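Local coordinates for leucine aminopeptidase 2, chloroplastic (Streptomyces sp. BC16019, PDB 5LHJ), which is a manganese-binding M17 family metalloaminopeptidase of bottromycin maturation that probably removes unsubstituted N-terminal amino acids from peptides, at residues Val49-Phe52 with Ser53-Gly57; Ala88-Ala91 with Thr92-Ala96; Glu163-Ala166 with Val167-Leu171; Tyr140-Asp143 with Glu144-Ser147; Gly472-Ala475 with Glu476-Tyr479. All blocks are in the same frame, centred on the assembly; numbering follows the deposited sequence.

Contact 1 (Val49-Phe52 with Ser53-Gly57); sequences VGAF and SRRRG
R55 N donates to A51 O at 2.8 Å, R56 N to F52 O at 3.0 Å and R54 N to G50 O at 3.2 Å. These three bonds build the short helix 51-55. G50 is its N-cap residue, and G57 closes it in a Schellman motif with positive phi (95°). A CB at G57 would collide with R56 O, which favours glycine there. At the start of the helix, a water accepts from V49 N and, weakly, from R54 NH1. R54 bends at chi3 (-61°), which folds its guanidinium back so that one face lies on A51 CA. The R55 chain is extended instead, and its guanidinium is centred over A51 CB, with R55 CZ to A51 CB 3.6 Å. Its NH1 is bonded to G73 O of the second subunit. R56 NH1 likewise reaches A103 O of the second subunit, so this helix of the N-terminal domain forms part of a subunit interface. Its inner side lies on the protein's own sheet, where S53 touches E68 and N79. V49 packs on S53, with V49 CG2 3.6 Å from S53 OG. F52 and R56 run side by side, ring and guanidinium planes 27° apart. R56 CG sits over one face of the F52 ring in a CH-pi contact, 3.8 Å from the centroid.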
loop_
_atom_site.group_PDB
_atom_site.type_symbol
_atom_site.label_atom_id
_atom_site.label_comp_id
_atom_site.label_asym_id
_atom_site.label_seq_id
_atom_site.Cartn_x
_atom_site.Cartn_y
_atom_site.Cartn_z
ATOM N N VAL A 49 33.598 31.648 -34.536
ATOM C CA VAL A 49 34.480 31.279 -33.429
ATOM C C VAL A 49 35.759 30.697 -34.033
ATOM O O VAL A 49 35.791 30.345 -35.207
ATOM C CB VAL A 49 33.826 30.271 -32.446
ATOM C CG1 VAL A 49 32.644 30.916 -31.732
ATOM C CG2 VAL A 49 33.399 28.985 -33.152
ATOM N N GLY A 50 36.811 30.599 -33.236
ATOM C CA GLY A 50 38.088 30.080 -33.739
ATOM C C GLY A 50 38.067 28.602 -34.102
ATOM O O GLY A 50 37.073 27.892 -33.872
ATOM N N ALA A 51 39.180 28.134 -34.662
ATOM C CA ALA A 51 39.297 26.746 -35.076
ATOM C C ALA A 51 39.189 25.780 -33.885
ATOM O O ALA A 51 38.502 24.764 -33.981
ATOM C CB ALA A 51 40.598 26.518 -35.844
ATOM N N PHE A 52 39.858 26.102 -32.776
ATOM C CA PHE A 52 39.801 25.244 -31.589
ATOM C C PHE A 52 38.357 25.028 -31.135
ATOM O O PHE A 52 37.949 23.894 -30.884
ATOM C CB PHE A 52 40.633 25.802 -30.441
ATOM C CG PHE A 52 40.511 25.005 -29.173
ATOM C CD1 PHE A 52 41.030 23.719 -29.093
ATOM C CD2 PHE A 52 39.829 25.514 -28.071
ATOM C CE1 PHE A 52 40.897 22.971 -27.932
ATOM C CE2 PHE A 52 39.706 24.772 -26.910
ATOM C CZ PHE A 52 40.245 23.499 -26.838
ATOM N N SER A 53 37.596 26.120 -31.050
ATOM C CA SER A 53 36.189 26.071 -30.656
ATOM C C SER A 53 35.356 25.177 -31.579
ATOM O O SER A 53 34.583 24.343 -31.097
ATOM C CB SER A 53 35.612 27.493 -30.614
ATOM O OG SER A 53 34.331 27.500 -30.031
ATOM N N ARG A 54 35.546 25.315 -32.891
ATOM C CA ARG A 54 34.899 24.422 -33.869
ATOM C C ARG A 54 35.304 22.955 -33.677
ATOM O O ARG A 54 34.451 22.067 -33.695
ATOM C CB ARG A 54 35.215 24.848 -35.312
ATOM C CG ARG A 54 34.536 26.138 -35.746
ATOM C CD ARG A 54 34.583 26.324 -37.261
ATOM N NE ARG A 54 35.952 26.394 -37.789
ATOM C CZ ARG A 54 36.745 27.471 -37.753
ATOM N NH1 ARG A 54 36.337 28.616 -37.204
ATOM N NH2 ARG A 54 37.971 27.400 -38.275
ATOM N N ARG A 55 36.598 22.715 -33.467
ATOM C CA ARG A 55 37.126 21.356 -33.262
ATOM C C ARG A 55 36.587 20.680 -32.000
ATOM O O ARG A 55 36.532 19.453 -31.943
ATOM C CB ARG A 55 38.658 21.368 -33.215
ATOM C CG ARG A 55 39.302 21.647 -34.564
ATOM C CD ARG A 55 40.725 22.162 -34.418
ATOM N NE ARG A 55 41.282 22.559 -35.711
ATOM C CZ ARG A 55 42.349 23.337 -35.893
ATOM N NH1 ARG A 55 43.040 23.836 -34.870
ATOM N NH2 ARG A 55 42.742 23.618 -37.135
ATOM N N ARG A 56 36.213 21.487 -31.001
ATOM C CA ARG A 56 35.558 21.004 -29.781
ATOM C C ARG A 56 34.047 20.788 -29.901
ATOM O O ARG A 56 33.435 20.257 -28.978
ATOM C CB ARG A 56 35.847 21.954 -28.600
ATOM C CG ARG A 56 37.312 22.027 -28.170
ATOM C CD ARG A 56 37.882 20.679 -27.741
ATOM N NE ARG A 56 37.186 20.131 -26.568
ATOM C CZ ARG A 56 36.958 18.836 -26.323
ATOM N NH1 ARG A 56 37.331 17.881 -27.174
ATOM N NH2 ARG A 56 36.330 18.489 -25.203
ATOM N N GLY A 57 33.448 21.192 -31.018
ATOM C CA GLY A 57 32.035 20.977 -31.276
ATOM C C GLY A 57 31.124 22.126 -30.902
ATOM O O GLY A 57 29.915 21.930 -30.766
HETATM O O HOH W 1 33.245 29.749 -36.651
#

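Contact 2 (Ala88-Ala91 with Thr92-Ala96); sequences ATAA and TFRAA
T89 N donates to T92 OG1 at 2.9 Å in a nearly straight bond (178°). T92 puts its hydroxyl there by a chi1 of -47°, which sets OG1 beside its own backbone N and facing back along the chain. The two threonine side chains cross at about a right angle, and T89 OG1 lies 3.3 Å from T92 N. The carbonyl of T89 also faces the new helix. It takes weak bonds from T92 N and from F93 N. F93 CD1 comes to 3.4 Å from T89 O, which lies near the ring plane at the ring edge. A88 CB is a looser neighbour of the same ring, 4.5 Å from F93 CE1. Further on, ordinary helical bonds take over: R94 N to A90 O at 3.0 Å and A95 N to A91 O at 2.9 Å. R94 starts out extended, then bends at chi3 (-74°). The bend brings its guanidinium back over the first turn, where R94 NH1 sits 3.6 Å from A91 CA and A90 O lies above one face. A salt bridge from R94 NE to E133 OE1 holds the group. E133 belongs to helix 124-139, and F93 packs on R127, A130 and V131 of that same helix. Both side chains thus tie the start of helix 90-102 to its neighbour in the N-terminal domain. T89 is the N-cap residue, and the bond from its N to the T92 hydroxyl, three residues on, is one half of a capping box.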
loop_
_atom_site.group_PDB
_atom_site.type_symbol
_atom_site.label_atom_id
_atom_site.label_comp_id
_atom_site.label_asym_id
_atom_site.label_seq_id
_atom_site.Cartn_x
_atom_site.Cartn_y
_atom_site.Cartn_z
ATOM N N ALA A 88 15.779 33.658 -29.807
ATOM C CA ALA A 88 16.289 33.960 -28.467
ATOM C C ALA A 88 15.334 34.851 -27.686
ATOM O O ALA A 88 14.710 35.741 -28.249
ATOM C CB ALA A 88 17.666 34.607 -28.550
ATOM N N THR A 89 15.223 34.582 -26.388
ATOM C CA THR A 89 14.396 35.355 -25.462
ATOM C C THR A 89 15.264 35.815 -24.302
ATOM O O THR A 89 16.423 35.434 -24.209
ATOM C CB THR A 89 13.282 34.484 -24.873
ATOM O OG1 THR A 89 13.867 33.420 -24.103
ATOM C CG2 THR A 89 12.404 33.908 -25.989
ATOM N N ALA A 90 14.693 36.611 -23.403
ATOM C CA ALA A 90 15.379 36.977 -22.163
ATOM C C ALA A 90 15.810 35.737 -21.359
ATOM O O ALA A 90 16.884 35.729 -20.760
ATOM C CB ALA A 90 14.507 37.900 -21.317
ATOM N N ALA A 91 14.993 34.679 -21.378
ATOM C CA ALA A 91 15.322 33.431 -20.682
ATOM C C ALA A 91 16.583 32.765 -21.255
ATOM O O ALA A 91 17.342 32.140 -20.518
ATOM C CB ALA A 91 14.139 32.461 -20.724
ATOM N N THR A 92 16.787 32.886 -22.568
ATOM C CA THR A 92 18.015 32.426 -23.206
ATOM C C THR A 92 19.236 33.089 -22.576
ATOM O O THR A 92 20.217 32.414 -22.255
ATOM C CB THR A 92 18.033 32.731 -24.714
ATOM O OG1 THR A 92 16.781 32.343 -25.305
ATOM C CG2 THR A 92 19.170 31.984 -25.403
ATOM N N PHE A 93 19.168 34.409 -22.404
ATOM C CA PHE A 93 20.270 35.165 -21.796
ATOM C C PHE A 93 20.484 34.835 -20.325
ATOM O O PHE A 93 21.617 34.744 -19.857
ATOM C CB PHE A 93 20.072 36.671 -22.014
ATOM C CG PHE A 93 20.374 37.090 -23.416
ATOM C CD1 PHE A 93 19.386 37.065 -24.387
ATOM C CD2 PHE A 93 21.662 37.455 -23.784
ATOM C CE1 PHE A 93 19.671 37.408 -25.702
ATOM C CE2 PHE A 93 21.958 37.803 -25.094
ATOM C CZ PHE A 93 20.960 37.781 -26.053
ATOM N N ARG A 94 19.390 34.644 -19.602
ATOM C CA ARG A 94 19.455 34.294 -18.194
ATOM C C ARG A 94 20.156 32.941 -18.035
ATOM O O ARG A 94 21.098 32.792 -17.251
ATOM C CB ARG A 94 18.028 34.285 -17.601
ATOM C CG ARG A 94 17.968 34.477 -16.114
ATOM C CD ARG A 94 16.543 34.511 -15.593
ATOM N NE ARG A 94 15.827 35.754 -15.893
ATOM C CZ ARG A 94 14.846 35.907 -16.790
ATOM N NH1 ARG A 94 14.387 34.896 -17.552
ATOM N NH2 ARG A 94 14.299 37.103 -16.920
ATOM N N ALA A 95 19.718 31.962 -18.828
ATOM C CA ALA A 95 20.323 30.624 -18.825
ATOM C C ALA A 95 21.790 30.609 -19.278
ATOM O O ALA A 95 22.601 29.876 -18.713
ATOM C CB ALA A 95 19.496 29.663 -19.681
ATOM N N ALA A 96 22.128 31.388 -20.309
ATOM C CA ALA A 96 23.519 31.484 -20.778
ATOM C C ALA A 96 24.445 32.081 -19.726
ATOM O O ALA A 96 25.585 31.648 -19.584
ATOM C CB ALA A 96 23.613 32.282 -22.074
#

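Contact 3 (Glu163-Ala166 with Val167-Leu171); sequences ERRA and VAEGL
V167 N bonds E163 O at 3.1 Å, and the same step of four residues repeats three more times: A168 N to R164 O, E169 N to R165 O at 2.9 Å, and G170 N to A166 O. These are the first two turns of helix 164-185, with E163 at the N-cap. In M17 aminopeptidases a long helix joins the N-terminal and catalytic domains, and the position of this one is consistent with that role. E163 N is itself bonded to T161 OG1 just ahead of the helix. V167 is buried and packs back onto the cap, V167 CG2 being 3.5 Å from E163 O. R164 also lies along that methyl. Its chain bends at chi2 (-43°) and again at chi3 (-56°), so the guanidinium doubles back alongside V167. V167 CG2 then lies over one face of the R164 guanidinium, toward the rim, and V167 CG1 is 4.0 Å from R164 NH1. R164 NH2 is fixed by the carbonyls of V159, the last residue of strand 156-159, and of T161 just past it. R165 and E169 are one turn apart, with guanidinium and carboxylate planes at 35°. They do not form a salt bridge: R165 NE stays 5.0 Å from E169 OE2. The main charged partner of E169 is R129 of helix 124-139, which meets OE1. The other carboxylate oxygen lies against the aliphatic part of R165, E169 OE2 being 3.8 Å from R165 CD and 3.5 Å from R165 CG.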
loop_
_atom_site.group_PDB
_atom_site.type_symbol
_atom_site.label_atom_id
_atom_site.label_comp_id
_atom_site.label_asym_id
_atom_site.label_seq_id
_atom_site.Cartn_x
_atom_site.Cartn_y
_atom_site.Cartn_z
ATOM N N GLU A 163 23.851 49.538 -20.251
ATOM C CA GLU A 163 22.566 49.528 -19.546
ATOM C C GLU A 163 22.743 49.285 -18.044
ATOM O O GLU A 163 22.320 48.256 -17.504
ATOM C CB GLU A 163 21.640 48.467 -20.150
ATOM C CG GLU A 163 21.348 48.651 -21.639
ATOM C CD GLU A 163 20.447 49.832 -21.952
ATOM O OE1 GLU A 163 19.674 50.281 -21.086
ATOM O OE2 GLU A 163 20.511 50.326 -23.089
ATOM N N ARG A 164 23.333 50.256 -17.355
ATOM C CA ARG A 164 23.693 50.071 -15.946
ATOM C C ARG A 164 22.484 49.987 -15.020
ATOM O O ARG A 164 22.512 49.241 -14.050
ATOM C CB ARG A 164 24.649 51.173 -15.456
ATOM C CG ARG A 164 25.898 51.382 -16.301
ATOM C CD ARG A 164 26.593 50.095 -16.757
ATOM N NE ARG A 164 26.953 49.230 -15.629
ATOM C CZ ARG A 164 27.402 47.975 -15.737
ATOM N NH1 ARG A 164 27.681 47.287 -14.637
ATOM N NH2 ARG A 164 27.569 47.399 -16.926
ATOM N N ARG A 165 21.424 50.734 -15.326
ATOM C CA ARG A 165 20.181 50.669 -14.551
ATOM C C ARG A 165 19.612 49.246 -14.606
ATOM O O ARG A 165 19.239 48.686 -13.575
ATOM C CB ARG A 165 19.163 51.695 -15.080
ATOM C CG ARG A 165 17.729 51.557 -14.585
ATOM C CD ARG A 165 17.521 52.178 -13.228
ATOM N NE ARG A 165 17.478 53.641 -13.293
ATOM C CZ ARG A 165 17.348 54.442 -12.231
ATOM N NH1 ARG A 165 17.249 53.935 -10.997
ATOM N NH2 ARG A 165 17.323 55.763 -12.408
ATOM N N ALA A 166 19.560 48.676 -15.810
ATOM C CA ALA A 166 19.053 47.305 -16.001
ATOM C C ALA A 166 19.883 46.267 -15.234
ATOM O O ALA A 166 19.323 45.337 -14.659
ATOM C CB ALA A 166 19.013 46.956 -17.480
ATOM N N VAL A 167 21.206 46.433 -15.222
ATOM C CA VAL A 167 22.087 45.541 -14.453
ATOM C C VAL A 167 21.742 45.613 -12.962
ATOM O O VAL A 167 21.574 44.579 -12.303
ATOM C CB VAL A 167 23.585 45.837 -14.686
ATOM C CG1 VAL A 167 24.463 45.048 -13.712
ATOM C CG2 VAL A 167 23.969 45.513 -16.129
ATOM N N ALA A 168 21.603 46.831 -12.448
ATOM C CA ALA A 168 21.250 47.035 -11.045
ATOM C C ALA A 168 19.913 46.403 -10.684
ATOM O O ALA A 168 19.804 45.775 -9.626
ATOM C CB ALA A 168 21.246 48.530 -10.696
ATOM N N GLU A 169 18.915 46.559 -11.558
ATOM C CA GLU A 169 17.582 45.971 -11.373
ATOM C C GLU A 169 17.673 44.436 -11.314
ATOM O O GLU A 169 17.069 43.801 -10.446
ATOM C CB GLU A 169 16.616 46.352 -12.516
ATOM C CG GLU A 169 16.068 47.783 -12.496
ATOM C CD GLU A 169 15.289 48.150 -13.762
ATOM O OE1 GLU A 169 14.951 47.249 -14.589
ATOM O OE2 GLU A 169 15.027 49.360 -13.948
ATOM N N GLY A 170 18.434 43.858 -12.241
ATOM C CA GLY A 170 18.603 42.404 -12.299
ATOM C C GLY A 170 19.330 41.833 -11.094
ATOM O O GLY A 170 18.923 40.823 -10.539
ATOM N N LEU A 171 20.424 42.476 -10.693
ATOM C CA LEU A 171 21.149 42.051 -9.488
ATOM C C LEU A 171 20.246 42.069 -8.266
ATOM O O LEU A 171 20.232 41.117 -7.482
ATOM C CB LEU A 171 22.405 42.903 -9.242
ATOM C CG LEU A 171 23.541 42.860 -10.276
ATOM C CD1 LEU A 171 24.625 43.876 -9.914
ATOM C CD2 LEU A 171 24.173 41.488 -10.467
#

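Contact 4 (Tyr140-Asp143 with Glu144-Ser147); sequences YRYD and EYRS
D143 to R146 form a type I beta turn, closed by a bond from R146 N to D143 O at 3.1 Å in which the donor stands 59° out of the carbonyl plane. A water also spans the turn, donating to D143 O and to R146 O. The same two residues meet again through their side chains. R146 NE makes a long salt bridge to D143 OD1, 3.4 Å, and the hydrogen bond within it is weak. The oxygen lies in the guanidinium plane, at the edge. A second water accepts from R146 NE at 2.7 Å, sharing the N-H that points weakly at D143 OD1. R141 NE stands 3.4 Å from D143 OD2 but well off the guanidinium plane, so that pairing is of charges only. The D143 carboxylate is thus shared by two arginines. Another water donates to Y142 O and accepts from Y145 N. Y142 has CG anti to its backbone N (chi1 -171°), which brings the ring beside E144 and Y145. E144 CB lies over one face of the Y142 ring, 4.2 Å from Y142 CZ. The Y142 hydroxyl lies in the plane of the Y145 ring at its edge, Y142 OH to Y145 CE2 3.4 Å. Replacing Y142 by an alanine would probably open a gap along the Y145 ring edge and take away the surface that E144 CB rests on. R146 NH2 goes on to S426 O of the third subunit, and Y145 OH to T190 of its own chain. The loop follows helix 124-139 and leads toward strand 156-159, with Y142 lying against D182 and N185 of helix 164-185.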
loop_
_atom_site.group_PDB
_atom_site.type_symbol
_atom_site.label_atom_id
_atom_site.label_comp_id
_atom_site.label_asym_id
_atom_site.label_seq_id
_atom_site.Cartn_x
_atom_site.Cartn_y
_atom_site.Cartn_z
ATOM N N TYR A 140 24.729 30.926 -7.078
ATOM C CA TYR A 140 24.163 30.579 -5.787
ATOM C C TYR A 140 24.665 29.239 -5.247
ATOM O O TYR A 140 24.689 28.249 -5.965
ATOM C CB TYR A 140 22.634 30.554 -5.873
ATOM C CG TYR A 140 21.982 30.197 -4.565
ATOM C CD1 TYR A 140 21.834 31.152 -3.575
ATOM C CD2 TYR A 140 21.563 28.892 -4.298
ATOM C CE1 TYR A 140 21.270 30.834 -2.358
ATOM C CE2 TYR A 140 20.988 28.560 -3.088
ATOM C CZ TYR A 140 20.852 29.542 -2.108
ATOM O OH TYR A 140 20.293 29.241 -0.900
ATOM N N ARG A 141 25.078 29.235 -3.980
ATOM C CA ARG A 141 25.409 28.003 -3.264
ATOM C C ARG A 141 24.903 28.132 -1.844
ATOM O O ARG A 141 24.820 29.243 -1.307
ATOM C CB ARG A 141 26.927 27.723 -3.268
ATOM C CG ARG A 141 27.782 28.926 -2.887
ATOM C CD ARG A 141 29.276 28.638 -2.683
ATOM N NE ARG A 141 29.878 27.716 -3.664
ATOM C CZ ARG A 141 31.199 27.560 -3.859
ATOM N NH1 ARG A 141 32.102 28.253 -3.154
ATOM N NH2 ARG A 141 31.633 26.689 -4.773
ATOM N N TYR A 142 24.543 27.004 -1.248
ATOM C CA TYR A 142 24.092 26.983 0.133
ATOM C C TYR A 142 24.979 25.999 0.893
ATOM O O TYR A 142 24.663 24.823 1.002
ATOM C CB TYR A 142 22.613 26.627 0.242
ATOM C CG TYR A 142 22.091 26.817 1.655
ATOM C CD1 TYR A 142 21.805 28.090 2.142
ATOM C CD2 TYR A 142 21.898 25.727 2.506
ATOM C CE1 TYR A 142 21.341 28.274 3.438
ATOM C CE2 TYR A 142 21.423 25.900 3.797
ATOM C CZ TYR A 142 21.162 27.169 4.258
ATOM O OH TYR A 142 20.709 27.351 5.538
ATOM N N ASP A 143 26.082 26.520 1.414
ATOM C CA ASP A 143 27.119 25.728 2.084
ATOM C C ASP A 143 27.243 26.003 3.574
ATOM O O ASP A 143 28.187 25.518 4.204
ATOM C CB ASP A 143 28.475 25.993 1.398
ATOM C CG ASP A 143 28.561 25.384 0.018
ATOM O OD1 ASP A 143 27.853 24.378 -0.278
ATOM O OD2 ASP A 143 29.360 25.912 -0.787
ATOM N N GLU A 144 26.271 26.719 4.142
ATOM C CA GLU A 144 26.274 27.126 5.561
ATOM C C GLU A 144 26.457 25.949 6.547
ATOM O O GLU A 144 27.047 26.121 7.626
ATOM C CB GLU A 144 24.953 27.859 5.880
ATOM C CG GLU A 144 24.838 28.502 7.260
ATOM C CD GLU A 144 25.875 29.585 7.531
ATOM O OE1 GLU A 144 26.360 30.237 6.576
ATOM O OE2 GLU A 144 26.200 29.798 8.723
ATOM N N TYR A 145 25.946 24.772 6.184
ATOM C CA TYR A 145 25.955 23.613 7.095
ATOM C C TYR A 145 26.932 22.511 6.694
ATOM O O TYR A 145 26.842 21.400 7.223
ATOM C CB TYR A 145 24.535 23.068 7.285
ATOM C CG TYR A 145 23.706 24.012 8.103
ATOM C CD1 TYR A 145 23.718 23.948 9.494
ATOM C CD2 TYR A 145 22.959 25.025 7.494
ATOM C CE1 TYR A 145 22.984 24.841 10.259
ATOM C CE2 TYR A 145 22.237 25.930 8.250
ATOM C CZ TYR A 145 22.247 25.834 9.624
ATOM O OH TYR A 145 21.522 26.734 10.368
ATOM N N ARG A 146 27.851 22.820 5.783
ATOM C CA ARG A 146 28.967 21.951 5.459
ATOM C C ARG A 146 30.154 22.371 6.292
ATOM O O ARG A 146 30.362 23.566 6.503
ATOM C CB ARG A 146 29.361 22.092 4.000
ATOM C CG ARG A 146 28.304 21.634 3.041
ATOM C CD ARG A 146 28.843 21.609 1.625
ATOM N NE ARG A 146 27.774 21.168 0.742
ATOM C CZ ARG A 146 27.365 19.903 0.610
ATOM N NH1 ARG A 146 27.965 18.898 1.262
ATOM N NH2 ARG A 146 26.363 19.640 -0.212
ATOM N N SER A 147 30.945 21.401 6.743
ATOM C CA SER A 147 32.188 21.698 7.460
ATOM C C SER A 147 33.317 21.692 6.428
ATOM O O SER A 147 33.216 21.022 5.402
ATOM C CB SER A 147 32.429 20.698 8.600
ATOM O OG SER A 147 32.710 19.411 8.112
HETATM O O HOH W 2 24.712 24.039 3.796
HETATM O O HOH W 3 25.653 22.428 -0.337
HETATM O O HOH W 4 31.077 25.956 4.832
#

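Contact 5 (Gly472-Ala475 with Glu476-Tyr479)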
loop_
_atom_site.group_PDB
_atom_site.type_symbol
_atom_site.label_atom_id
_atom_site.label_comp_id
_atom_site.label_asym_id
_atom_site.label_seq_id
_atom_site.Cartn_x
_atom_site.Cartn_y
_atom_site.Cartn_z
ATOM N N GLY A 472 17.442 17.424 -10.574
ATOM C CA GLY A 472 18.754 18.078 -10.640
ATOM C C GLY A 472 18.704 19.587 -10.929
ATOM O O GLY A 472 17.640 20.119 -11.277
ATOM N N PRO A 473 19.847 20.278 -10.776
ATOM C CA PRO A 473 19.921 21.676 -11.189
ATOM C C PRO A 473 19.834 21.796 -12.696
ATOM O O PRO A 473 20.237 20.875 -13.421
ATOM C CB PRO A 473 21.304 22.124 -10.715
ATOM C CG PRO A 473 22.096 20.875 -10.602
ATOM C CD PRO A 473 21.125 19.808 -10.218
ATOM N N TYR A 474 19.301 22.911 -13.160
ATOM C CA TYR A 474 19.218 23.174 -14.598
ATOM C C TYR A 474 19.120 24.677 -14.794
ATOM O O TYR A 474 18.478 25.379 -13.997
ATOM C CB TYR A 474 17.982 22.503 -15.188
ATOM C CG TYR A 474 16.737 23.000 -14.531
ATOM C CD1 TYR A 474 16.330 22.485 -13.305
ATOM C CD2 TYR A 474 15.997 24.041 -15.083
ATOM C CE1 TYR A 474 15.216 22.973 -12.658
ATOM C CE2 TYR A 474 14.889 24.540 -14.441
ATOM C CZ TYR A 474 14.500 23.987 -13.231
ATOM O OH TYR A 474 13.395 24.462 -12.587
ATOM N N ALA A 475 19.738 25.163 -15.861
ATOM C CA ALA A 475 19.714 26.581 -16.178
ATOM C C ALA A 475 20.108 27.376 -14.915
ATOM O O ALA A 475 21.094 27.032 -14.274
ATOM C CB ALA A 475 18.358 26.961 -16.739
ATOM N N GLU A 476 19.335 28.383 -14.530
ATOM C CA GLU A 476 19.688 29.231 -13.385
ATOM C C GLU A 476 19.117 28.712 -12.052
ATOM O O GLU A 476 19.196 29.420 -11.039
ATOM C CB GLU A 476 19.248 30.683 -13.640
ATOM C CG GLU A 476 17.755 30.990 -13.525
ATOM C CD GLU A 476 16.938 30.613 -14.743
ATOM O OE1 GLU A 476 17.416 29.839 -15.597
ATOM O OE2 GLU A 476 15.798 31.093 -14.842
ATOM N N VAL A 477 18.554 27.491 -12.053
ATOM C CA VAL A 477 17.853 26.951 -10.886
ATOM C C VAL A 477 18.634 25.805 -10.230
ATOM O O VAL A 477 18.977 24.811 -10.894
ATOM C CB VAL A 477 16.434 26.479 -11.253
ATOM C CG1 VAL A 477 15.659 26.077 -9.991
ATOM C CG2 VAL A 477 15.685 27.568 -12.002
ATOM N N PRO A 478 18.924 25.926 -8.916
ATOM C CA PRO A 478 19.681 24.916 -8.190
ATOM C C PRO A 478 18.794 23.779 -7.737
ATOM O O PRO A 478 17.567 23.879 -7.821
ATOM C CB PRO A 478 20.164 25.680 -6.951
ATOM C CG PRO A 478 19.044 26.601 -6.666
ATOM C CD PRO A 478 18.543 27.040 -8.025
ATOM N N TYR A 479 19.425 22.719 -7.244
ATOM C CA TYR A 479 18.722 21.732 -6.432
ATOM C C TYR A 479 18.281 22.447 -5.161
ATOM O O TYR A 479 19.027 23.271 -4.632
ATOM C CB TYR A 479 19.642 20.559 -6.069
ATOM C CG TYR A 479 18.951 19.531 -5.201
ATOM C CD1 TYR A 479 18.924 19.657 -3.820
ATOM C CD2 TYR A 479 18.289 18.452 -5.771
ATOM C CE1 TYR A 479 18.261 18.730 -3.028
ATOM C CE2 TYR A 479 17.625 17.519 -4.993
ATOM C CZ TYR A 479 17.618 17.661 -3.624
ATOM O OH TYR A 479 16.966 16.733 -2.847
HETATM O O HOH W 5 21.702 25.656 -11.759
#
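The Y474 ring carries V477 on one face. V477 CB is 4.0 Å from the ring centroid and 24° off the normal, a CH-pi contact displaced toward the rim. The nearest ring atom to V477 CB is Y474 CZ, at 3.7 Å, and the two methyls straddle the hydroxyl end, CG1 by CE1 and CG2 by CE2. G472 O lies at the ring edge, in plane. A chi1 of 59° sets Y474 CG between its backbone N and carbonyl carbon, and this lays the ring alongside V477. R385 makes a cation-pi contact with the same ring. A serine in place of Y474 would probably strip V477 of its aromatic cover and leave R385 without its ring partner. The backbones of Y474 and V477 form one antiparallel hydrogen-bonded pair, with Y474 N to V477 O at 3.0 Å and V477 N to Y474 O at 2.9 Å. Between them A475 and E476 make a type II' turn. A475 holds the positive phi that this turn demands, a place that glycine often takes. A475 CB is close to E476 OE1, 3.2 Å away. A water donates to A475 O and, weakly, to V477 O, and so links the two carbonyls. Beyond the pair, P473 CB touches V477 O at 3.6 Å. N469 ND2 bonds both G472 O and P478 O, joining the two arms, and E476 O accepts from R181 NH2. The hairpin-like loop runs between strands 468-469 and 480-481, with E476 against R94 and A98 of helix 90-102.

How the contacts relate
Contact 5 touches two of the others. It meets contact 2, where R94 CD is 3.6 Å from E476 OE2 and A95 CB is 4.2 Å from A475 CB. It also touches contact 4 through Y140 CD2 and P478 CG, 4.1 Å apart. Catalytic-domain loop and N-terminal-domain elements thus meet here. Contact 3 comes within about 8 Å of contact 2 at nearest atoms, and both pair a charged side chain with helix 124-139. Contact 1 stands apart, about 13 Å from contact 2 at nearest atoms, at a subunit interface. Contact 4 faces a different subunit. All five lie away from the manganese-binding residues, such as D266 and E345.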